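Local coordinates for amyloid-like protein 1 (Homo sapiens, PDB 3PMR) that probably binds heparin and takes part in cell adhesion, through a helical E2 domain that forms dimers, at residues Q182-L187 against P199-L204; P124-V129 against P191-E196; M42-E47 against Q79-Q84. One frame throughout, in Å; residues are numbered along the deposited sequence.

Contact 1: Q182-L187 against P199-L204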
loop_
_atom_site.group_PDB
_atom_site.type_symbol
_atom_site.label_atom_id
_atom_site.label_comp_id
_atom_site.label_asym_id
_atom_site.label_seq_id
_atom_site.Cartn_x
_atom_site.Cartn_y
_atom_site.Cartn_z
ATOM N N GLN B 182 0.331 -25.817 -24.120
ATOM C CA GLN B 182 1.504 -26.623 -24.416
ATOM C C GLN B 182 1.629 -27.760 -23.379
ATOM O O GLN B 182 1.984 -28.882 -23.739
ATOM C CB GLN B 182 2.774 -25.755 -24.413
ATOM C CG GLN B 182 3.081 -25.012 -25.730
ATOM C CD GLN B 182 4.270 -24.039 -25.604
ATOM O OE1 GLN B 182 5.007 -24.063 -24.618
ATOM N NE2 GLN B 182 4.457 -23.185 -26.616
ATOM N N SER B 183 1.326 -27.483 -22.108
ATOM C CA SER B 183 1.422 -28.517 -21.072
ATOM C C SER B 183 0.378 -29.599 -21.303
ATOM O O SER B 183 0.672 -30.785 -21.174
ATOM C CB SER B 183 1.245 -27.932 -19.657
ATOM O OG SER B 183 -0.099 -27.557 -19.384
ATOM N N LEU B 184 -0.843 -29.188 -21.637
ATOM C CA LEU B 184 -1.917 -30.137 -21.905
ATOM C C LEU B 184 -1.591 -30.919 -23.172
ATOM O O LEU B 184 -2.122 -32.002 -23.393
ATOM C CB LEU B 184 -3.249 -29.401 -22.070
ATOM C CG LEU B 184 -4.119 -29.221 -20.819
ATOM C CD1 LEU B 184 -3.297 -29.240 -19.552
ATOM C CD2 LEU B 184 -4.884 -27.920 -20.949
ATOM N N GLY B 185 -0.711 -30.362 -23.998
ATOM C CA GLY B 185 -0.311 -31.034 -25.219
ATOM C C GLY B 185 0.698 -32.122 -24.896
ATOM O O GLY B 185 0.791 -33.134 -25.590
ATOM N N LEU B 186 1.472 -31.912 -23.837
ATOM C CA LEU B 186 2.453 -32.903 -23.433
ATOM C C LEU B 186 1.708 -34.128 -22.916
ATOM O O LEU B 186 2.132 -35.258 -23.138
ATOM C CB LEU B 186 3.362 -32.340 -22.341
ATOM C CG LEU B 186 4.556 -31.498 -22.794
ATOM C CD1 LEU B 186 4.991 -30.576 -21.670
ATOM C CD2 LEU B 186 5.691 -32.414 -23.219
ATOM N N LEU B 187 0.593 -33.880 -22.231
ATOM C CA LEU B 187 -0.246 -34.922 -21.656
ATOM C C LEU B 187 -0.992 -35.714 -22.715
ATOM O O LEU B 187 -1.420 -36.844 -22.465
ATOM C CB LEU B 187 -1.272 -34.308 -20.698
ATOM C CG LEU B 187 -2.325 -35.281 -20.153
ATOM C CD1 LEU B 187 -1.637 -36.329 -19.278
ATOM C CD2 LEU B 187 -3.375 -34.538 -19.356
ATOM N N PRO B 199 -11.679 -34.891 -17.436
ATOM C CA PRO B 199 -12.688 -34.330 -16.526
ATOM C C PRO B 199 -12.130 -33.556 -15.317
ATOM O O PRO B 199 -12.644 -32.492 -14.965
ATOM C CB PRO B 199 -13.527 -35.557 -16.138
ATOM C CG PRO B 199 -12.665 -36.747 -16.549
ATOM C CD PRO B 199 -12.008 -36.280 -17.794
ATOM N N GLN B 200 -11.079 -34.077 -14.689
ATOM C CA GLN B 200 -10.466 -33.412 -13.534
ATOM C C GLN B 200 -9.707 -32.155 -13.948
ATOM O O GLN B 200 -9.715 -31.148 -13.235
ATOM C CB GLN B 200 -9.529 -34.386 -12.820
ATOM C CG GLN B 200 -10.297 -35.342 -11.932
ATOM C CD GLN B 200 -9.617 -36.678 -11.785
ATOM O OE1 GLN B 200 -9.449 -37.409 -12.763
ATOM N NE2 GLN B 200 -9.219 -37.015 -10.550
ATOM N N ILE B 201 -9.036 -32.229 -15.094
ATOM C CA ILE B 201 -8.282 -31.093 -15.611
ATOM C C ILE B 201 -9.214 -29.944 -15.967
ATOM O O ILE B 201 -8.882 -28.775 -15.758
ATOM C CB ILE B 201 -7.497 -31.467 -16.869
ATOM C CG1 ILE B 201 -6.443 -32.523 -16.525
ATOM C CG2 ILE B 201 -6.853 -30.218 -17.465
ATOM C CD1 ILE B 201 -5.740 -33.101 -17.734
ATOM N N GLN B 202 -10.371 -30.281 -16.529
ATOM C CA GLN B 202 -11.358 -29.277 -16.897
ATOM C C GLN B 202 -11.813 -28.517 -15.661
ATOM O O GLN B 202 -11.969 -27.293 -15.695
ATOM C CB GLN B 202 -12.561 -29.936 -17.571
ATOM C CG GLN B 202 -12.832 -29.394 -18.971
ATOM C CD GLN B 202 -11.663 -29.637 -19.927
ATOM O OE1 GLN B 202 -11.365 -30.781 -20.277
ATOM N NE2 GLN B 202 -10.989 -28.552 -20.351
ATOM N N GLU B 203 -12.027 -29.248 -14.571
ATOM C CA GLU B 203 -12.455 -28.627 -13.327
ATOM C C GLU B 203 -11.362 -27.673 -12.849
ATOM O O GLU B 203 -11.646 -26.574 -12.363
ATOM C CB GLU B 203 -12.741 -29.691 -12.258
ATOM C CG GLU B 203 -13.280 -29.127 -10.945
ATOM N N LEU B 204 -10.108 -28.094 -12.999
ATOM C CA LEU B 204 -8.975 -27.268 -12.595
ATOM C C LEU B 204 -8.951 -25.969 -13.403
ATOM O O LEU B 204 -8.922 -24.874 -12.835
ATOM C CB LEU B 204 -7.653 -28.016 -12.809
ATOM C CG LEU B 204 -7.403 -29.315 -12.025
ATOM C CD1 LEU B 204 -6.104 -29.946 -12.496
ATOM C CD2 LEU B 204 -7.343 -29.033 -10.527
#
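Ile201 reaches from 199-204 into the notch between Leu184 and Leu187 of 182-187, and the path of its side chain accounts for the whole contact. The two backbones stay well apart, with the CA atoms of Leu184 and Ile201, the nearest such pair, separated by 9.0 Å. CB of Ile201 is still 5.5 Å from CD1 of Leu184, so it carries the branch without touching. There the chain divides. CG2, placed opposite the backbone N, approaches the Leu184 side and lies 4.2 Å from its CD1, a loose apolar contact. The other arm leaves through CG1 (chi1 -64°), which is 4.6 Å from CD2 of Leu187 and so serves as a spacer. Its chi2 of 172° extends CD1 toward Leu187, and the two side chains meet tip to tip. The modelled separation of Leu187 CD2 and Ile201 CD1 is 3.2 Å, shorter than two methyl groups normally allow, so the exact value is doubtful although the pairing is clear.

The setting is a pair of consecutive helices joined by a short turn: helix 159-187 ends a few residues before helix 191-207 begins, and the two segments run in roughly opposite directions but inclined to each other. Behind them, helix 126-157 offers Leu133 to Ile201, while helix 64-119 offers Leu119 to Leu187, so the short last helix is laid onto a bundle of three longer ones. Ile201 and Leu187 are buried, whereas Leu184 remains partly exposed and also touches Leu205. The burial between the segments totals 117 Å², of which Ile201 supplies 61 Å², about as much as both leucines together.

Contact 2: P124-V129 against P191-E196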
loop_
_atom_site.group_PDB
_atom_site.type_symbol
_atom_site.label_atom_id
_atom_site.label_comp_id
_atom_site.label_asym_id
_atom_site.label_seq_id
_atom_site.Cartn_x
_atom_site.Cartn_y
_atom_site.Cartn_z
ATOM N N PRO B 124 3.474 -44.308 -16.121
ATOM C CA PRO B 124 2.761 -43.110 -15.669
ATOM C C PRO B 124 1.616 -43.401 -14.703
ATOM O O PRO B 124 0.724 -44.191 -15.008
ATOM C CB PRO B 124 2.252 -42.501 -16.975
ATOM C CG PRO B 124 3.298 -42.924 -17.969
ATOM C CD PRO B 124 3.492 -44.368 -17.594
ATOM N N GLN B 125 1.647 -42.761 -13.540
ATOM C CA GLN B 125 0.593 -42.924 -12.546
ATOM C C GLN B 125 -0.340 -41.731 -12.678
ATOM O O GLN B 125 0.063 -40.596 -12.426
ATOM C CB GLN B 125 1.185 -42.964 -11.135
ATOM C CG GLN B 125 1.872 -44.276 -10.778
ATOM C CD GLN B 125 2.756 -44.156 -9.554
ATOM O OE1 GLN B 125 3.062 -45.149 -8.893
ATOM N NE2 GLN B 125 3.189 -42.936 -9.254
ATOM N N ALA B 126 -1.580 -41.986 -13.081
ATOM C CA ALA B 126 -2.557 -40.921 -13.259
ATOM C C ALA B 126 -2.587 -39.922 -12.116
ATOM O O ALA B 126 -2.486 -38.720 -12.334
ATOM C CB ALA B 126 -3.946 -41.509 -13.449
ATOM N N GLU B 127 -2.716 -40.413 -10.907
ATOM C CA GLU B 127 -2.782 -39.551 -9.757
ATOM C C GLU B 127 -1.543 -38.706 -9.573
ATOM O O GLU B 127 -1.625 -37.604 -9.141
ATOM C CB GLU B 127 -3.043 -40.357 -8.507
ATOM C CG GLU B 127 -3.253 -39.526 -7.297
ATOM N N ARG B 128 -0.390 -39.233 -9.888
ATOM C CA ARG B 128 0.812 -38.459 -9.759
ATOM C C ARG B 128 0.933 -37.396 -10.841
ATOM O O ARG B 128 1.418 -36.329 -10.607
ATOM C CB ARG B 128 2.022 -39.350 -9.760
ATOM C CG ARG B 128 3.281 -38.630 -9.598
ATOM N N VAL B 129 0.468 -37.726 -12.028
ATOM C CA VAL B 129 0.486 -36.800 -13.151
ATOM C C VAL B 129 -0.518 -35.682 -12.894
ATOM O O VAL B 129 -0.209 -34.512 -13.095
ATOM C CB VAL B 129 0.115 -37.510 -14.475
ATOM C CG1 VAL B 129 -0.087 -36.477 -15.590
ATOM C CG2 VAL B 129 1.213 -38.477 -14.863
ATOM N N PRO B 191 -2.379 -40.741 -24.930
ATOM C CA PRO B 191 -3.834 -40.760 -25.105
ATOM C C PRO B 191 -4.627 -41.335 -23.936
ATOM O O PRO B 191 -5.458 -40.646 -23.335
ATOM C CB PRO B 191 -4.010 -41.581 -26.377
ATOM C CG PRO B 191 -2.784 -41.232 -27.161
ATOM C CD PRO B 191 -1.710 -41.323 -26.107
ATOM N N HIS B 192 -4.378 -42.601 -23.619
ATOM C CA HIS B 192 -5.092 -43.250 -22.528
ATOM C C HIS B 192 -5.125 -42.341 -21.299
ATOM O O HIS B 192 -6.186 -42.087 -20.718
ATOM C CB HIS B 192 -4.426 -44.587 -22.182
ATOM N N LEU B 193 -3.954 -41.833 -20.929
ATOM C CA LEU B 193 -3.815 -40.969 -19.768
ATOM C C LEU B 193 -4.607 -39.671 -19.889
ATOM O O LEU B 193 -5.285 -39.266 -18.946
ATOM C CB LEU B 193 -2.333 -40.658 -19.536
ATOM C CG LEU B 193 -1.940 -40.221 -18.123
ATOM C CD1 LEU B 193 -2.482 -41.212 -17.103
ATOM C CD2 LEU B 193 -0.426 -40.137 -18.024
ATOM N N ALA B 194 -4.529 -39.023 -21.046
ATOM C CA ALA B 194 -5.237 -37.764 -21.261
ATOM C C ALA B 194 -6.748 -37.920 -21.112
ATOM O O ALA B 194 -7.402 -37.100 -20.455
ATOM C CB ALA B 194 -4.900 -37.207 -22.646
ATOM N N GLN B 195 -7.298 -38.965 -21.726
ATOM C CA GLN B 195 -8.730 -39.226 -21.668
ATOM C C GLN B 195 -9.175 -39.397 -20.221
ATOM O O GLN B 195 -10.145 -38.786 -19.775
ATOM C CB GLN B 195 -9.064 -40.498 -22.461
ATOM N N GLU B 196 -8.433 -40.228 -19.498
ATOM C CA GLU B 196 -8.701 -40.527 -18.100
ATOM C C GLU B 196 -8.671 -39.314 -17.161
ATOM O O GLU B 196 -9.368 -39.293 -16.144
ATOM C CB GLU B 196 -7.693 -41.577 -17.607
ATOM C CG GLU B 196 -7.769 -41.884 -16.123
#
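Ala126 and Leu193 bring the two backbones to within 6.6 Å, measured between their CA atoms, and both lie in the first turn of a helix. On one side, Pro124 and Gln125 are still extended, with psi of 125° and 115°, before the chain coils from Ala126 onward. Gln125 holds the N-cap position, and its O accepts the first bond of the new helix from Val129 N at 2.9 Å. On the other side, 191-196 is helical throughout, its turn closed by Gln195 N to Pro191 O at 3.0 Å.

Leu193 is the side chain that bridges the gap. Its CG stands opposite the backbone N (chi1 -158°), which carries the isopropyl fork outward to 124-129, and the two prongs then take separate partners. CD1 settles against Ala126, equally far from CA and CB, with the CB distance 3.9 Å. CD2 meets Pro124, just before the N-cap residue, and Val129, one turn into the helix: it is 3.7 Å from CB of Pro124, while the ring's CG stands farther back. The same methyl meets CG2 of Val129 at 3.9 Å, where the two side chains approach tip to tip.

This is a meeting of helix beginnings in the helical bundle of the E2 domain: helix 126-157 follows the loop after helix 64-119, and helix 191-207 follows the loop after helix 159-187. Leu187 of helix 159-187 touches both Val129 and Leu193, and Phe115, Ala118 and Leu119 of helix 64-119 pack on Val129. Leu193 loses 84 Å² to the contact, nearly half of the 173 Å² buried in all. It and Val129 are buried, but Pro124 and Ala126 remain partly exposed.

Contact 3: M42-E47 against Q79-Q84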
loop_
_atom_site.group_PDB
_atom_site.type_symbol
_atom_site.label_atom_id
_atom_site.label_comp_id
_atom_site.label_asym_id
_atom_site.label_seq_id
_atom_site.Cartn_x
_atom_site.Cartn_y
_atom_site.Cartn_z
ATOM N N MET B 42 10.396 10.046 9.010
ATOM C CA MET B 42 9.496 10.862 9.815
ATOM C C MET B 42 10.308 11.649 10.857
ATOM O O MET B 42 10.055 12.831 11.068
ATOM C CB MET B 42 8.439 9.974 10.494
ATOM C CG MET B 42 7.305 9.572 9.549
ATOM S SD MET B 42 6.229 8.308 10.247
ATOM C CE MET B 42 5.602 9.190 11.693
ATOM N N ARG B 43 11.290 11.005 11.488
ATOM C CA ARG B 43 12.146 11.680 12.479
ATOM C C ARG B 43 12.998 12.789 11.863
ATOM O O ARG B 43 13.224 13.828 12.487
ATOM C CB ARG B 43 13.099 10.699 13.160
ATOM C CG ARG B 43 12.449 9.651 14.020
ATOM C CD ARG B 43 13.482 9.030 14.943
ATOM N NE ARG B 43 13.092 7.687 15.359
ATOM C CZ ARG B 43 13.215 6.607 14.592
ATOM N NH1 ARG B 43 13.725 6.711 13.369
ATOM N NH2 ARG B 43 12.822 5.424 15.042
ATOM N N GLN B 44 13.504 12.555 10.657
ATOM C CA GLN B 44 14.326 13.556 9.978
ATOM C C GLN B 44 13.478 14.768 9.612
ATOM O O GLN B 44 13.902 15.899 9.775
ATOM C CB GLN B 44 14.952 12.976 8.707
ATOM C CG GLN B 44 16.025 11.942 8.965
ATOM C CD GLN B 44 16.465 11.223 7.692
ATOM O OE1 GLN B 44 16.107 11.613 6.579
ATOM N NE2 GLN B 44 17.249 10.168 7.859
ATOM N N ILE B 45 12.280 14.522 9.106
ATOM C CA ILE B 45 11.382 15.606 8.739
ATOM C C ILE B 45 11.059 16.421 9.984
ATOM O O ILE B 45 11.045 17.646 9.958
ATOM C CB ILE B 45 10.049 15.077 8.171
ATOM C CG1 ILE B 45 10.300 14.316 6.867
ATOM C CG2 ILE B 45 9.087 16.234 7.960
ATOM C CD1 ILE B 45 9.079 13.597 6.318
ATOM N N ASN B 46 10.780 15.729 11.077
ATOM C CA ASN B 46 10.447 16.427 12.288
ATOM C C ASN B 46 11.616 17.306 12.752
ATOM O O ASN B 46 11.420 18.454 13.099
ATOM C CB ASN B 46 10.041 15.435 13.373
ATOM C CG ASN B 46 9.332 16.113 14.522
ATOM O OD1 ASN B 46 8.327 16.804 14.328
ATOM N ND2 ASN B 46 9.860 15.940 15.722
ATOM N N GLU B 47 12.829 16.770 12.728
ATOM C CA GLU B 47 14.008 17.526 13.143
ATOM C C GLU B 47 14.198 18.765 12.265
ATOM O O GLU B 47 14.533 19.839 12.759
ATOM C CB GLU B 47 15.248 16.629 13.089
ATOM C CG GLU B 47 16.586 17.341 13.309
ATOM C CD GLU B 47 16.591 18.269 14.530
ATOM O OE1 GLU B 47 16.074 17.873 15.598
ATOM O OE2 GLU B 47 17.123 19.397 14.426
ATOM N N GLN B 79 13.834 19.969 -0.051
ATOM C CA GLN B 79 13.874 19.514 -1.439
ATOM C C GLN B 79 14.776 18.282 -1.483
ATOM O O GLN B 79 14.429 17.256 -2.060
ATOM C CB GLN B 79 14.467 20.602 -2.337
ATOM C CG GLN B 79 14.731 20.148 -3.761
ATOM C CD GLN B 79 13.609 20.517 -4.692
ATOM O OE1 GLN B 79 13.482 21.673 -5.094
ATOM N NE2 GLN B 79 12.773 19.543 -5.030
ATOM N N THR B 80 15.943 18.411 -0.869
ATOM C CA THR B 80 16.915 17.326 -0.809
ATOM C C THR B 80 16.334 16.108 -0.090
ATOM O O THR B 80 16.529 14.971 -0.521
ATOM C CB THR B 80 18.203 17.769 -0.072
ATOM O OG1 THR B 80 18.808 18.855 -0.780
ATOM C CG2 THR B 80 19.193 16.624 0.021
ATOM N N LEU B 81 15.614 16.346 1.001
ATOM C CA LEU B 81 15.029 15.249 1.768
ATOM C C LEU B 81 13.911 14.551 0.975
ATOM O O LEU B 81 13.787 13.328 1.003
ATOM C CB LEU B 81 14.494 15.774 3.100
ATOM C CG LEU B 81 14.048 14.753 4.144
ATOM C CD1 LEU B 81 13.969 15.436 5.509
ATOM C CD2 LEU B 81 12.710 14.169 3.752
ATOM N N GLU B 82 13.103 15.332 0.274
ATOM C CA GLU B 82 12.031 14.763 -0.527
ATOM C C GLU B 82 12.614 13.855 -1.614
ATOM O O GLU B 82 12.061 12.795 -1.904
ATOM C CB GLU B 82 11.185 15.877 -1.161
ATOM C CG GLU B 82 10.196 16.548 -0.188
ATOM C CD GLU B 82 9.747 17.929 -0.655
ATOM O OE1 GLU B 82 9.960 18.258 -1.841
ATOM O OE2 GLU B 82 9.174 18.681 0.162
ATOM N N GLU B 83 13.740 14.268 -2.191
ATOM C CA GLU B 83 14.399 13.505 -3.253
ATOM C C GLU B 83 14.966 12.194 -2.739
ATOM O O GLU B 83 14.891 11.165 -3.414
ATOM C CB GLU B 83 15.503 14.347 -3.905
ATOM C CG GLU B 83 14.962 15.501 -4.736
ATOM C CD GLU B 83 16.040 16.479 -5.177
ATOM O OE1 GLU B 83 17.226 16.263 -4.837
ATOM O OE2 GLU B 83 15.698 17.466 -5.863
ATOM N N GLN B 84 15.521 12.229 -1.534
ATOM C CA GLN B 84 16.076 11.034 -0.921
ATOM C C GLN B 84 14.981 10.048 -0.528
ATOM O O GLN B 84 15.167 8.842 -0.652
ATOM C CB GLN B 84 16.888 11.397 0.320
ATOM C CG GLN B 84 18.190 12.109 0.012
ATOM C CD GLN B 84 19.002 12.375 1.257
ATOM O OE1 GLN B 84 18.684 11.869 2.338
ATOM N NE2 GLN B 84 20.066 13.160 1.117
#
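Gln44 touches Leu81 with the root of its side chain alone: its CB lies 4.2 Å from Leu81 CD1. Beyond CG the glutamine is extended, and its amide turns to other business, OE1 being hydrogen-bonded to NH1 of Arg41, an atom that also binds OE1 of Gln84.

Ile45 comes next and makes the closer contact. Its CG1, opposite the carbonyl carbon at a chi1 of -64°, faces both methyls of Leu81, 3.9 Å from CD2 and 4.1 Å from CD1. The two side chains cross at about a right angle, so the leucine fork lies across the isoleucine arm instead of meeting its end. Leu81 CD1 also comes within 4.1 Å of Ile45 N, evidence that the leucine reaches down to the backbone. The CA atoms of the pair are 7.9 Å apart, close packing for helices 26-56 and 64-119, which run antiparallel here as a two-stranded coiled coil.

The second subunit closes in beside this seam: its Tyr151 packs on Ile45 and hydrogen-bonds Glu82, which also forms a salt bridge with Arg166 of that subunit. Between the segments themselves the contact is apolar, which implies joining by shape and burial; Arg41 of helix 26-56 adds a polar tie to helix 64-119 at its edge, and Glu82 is bound by the dimer partner.

Contact 3 comes first along the chain, both its segments ending before contacts 1 and 2 begin, and it lies on the opposite side of the chain's centre, 55 and 62 Å from them between centres. Contacts 1 and 2 have centres only 10 Å apart, share helix 191-207 and interlock in sequence, touching each other through Leu187. The long helix 64-119 spans the molecule: it supplies one of the two helices of contact 3 and, at its other end, supports contacts 1 and 2. An elongated domain results, in which the second subunit reaches contact 3 but touches neither contact 1 nor contact 2.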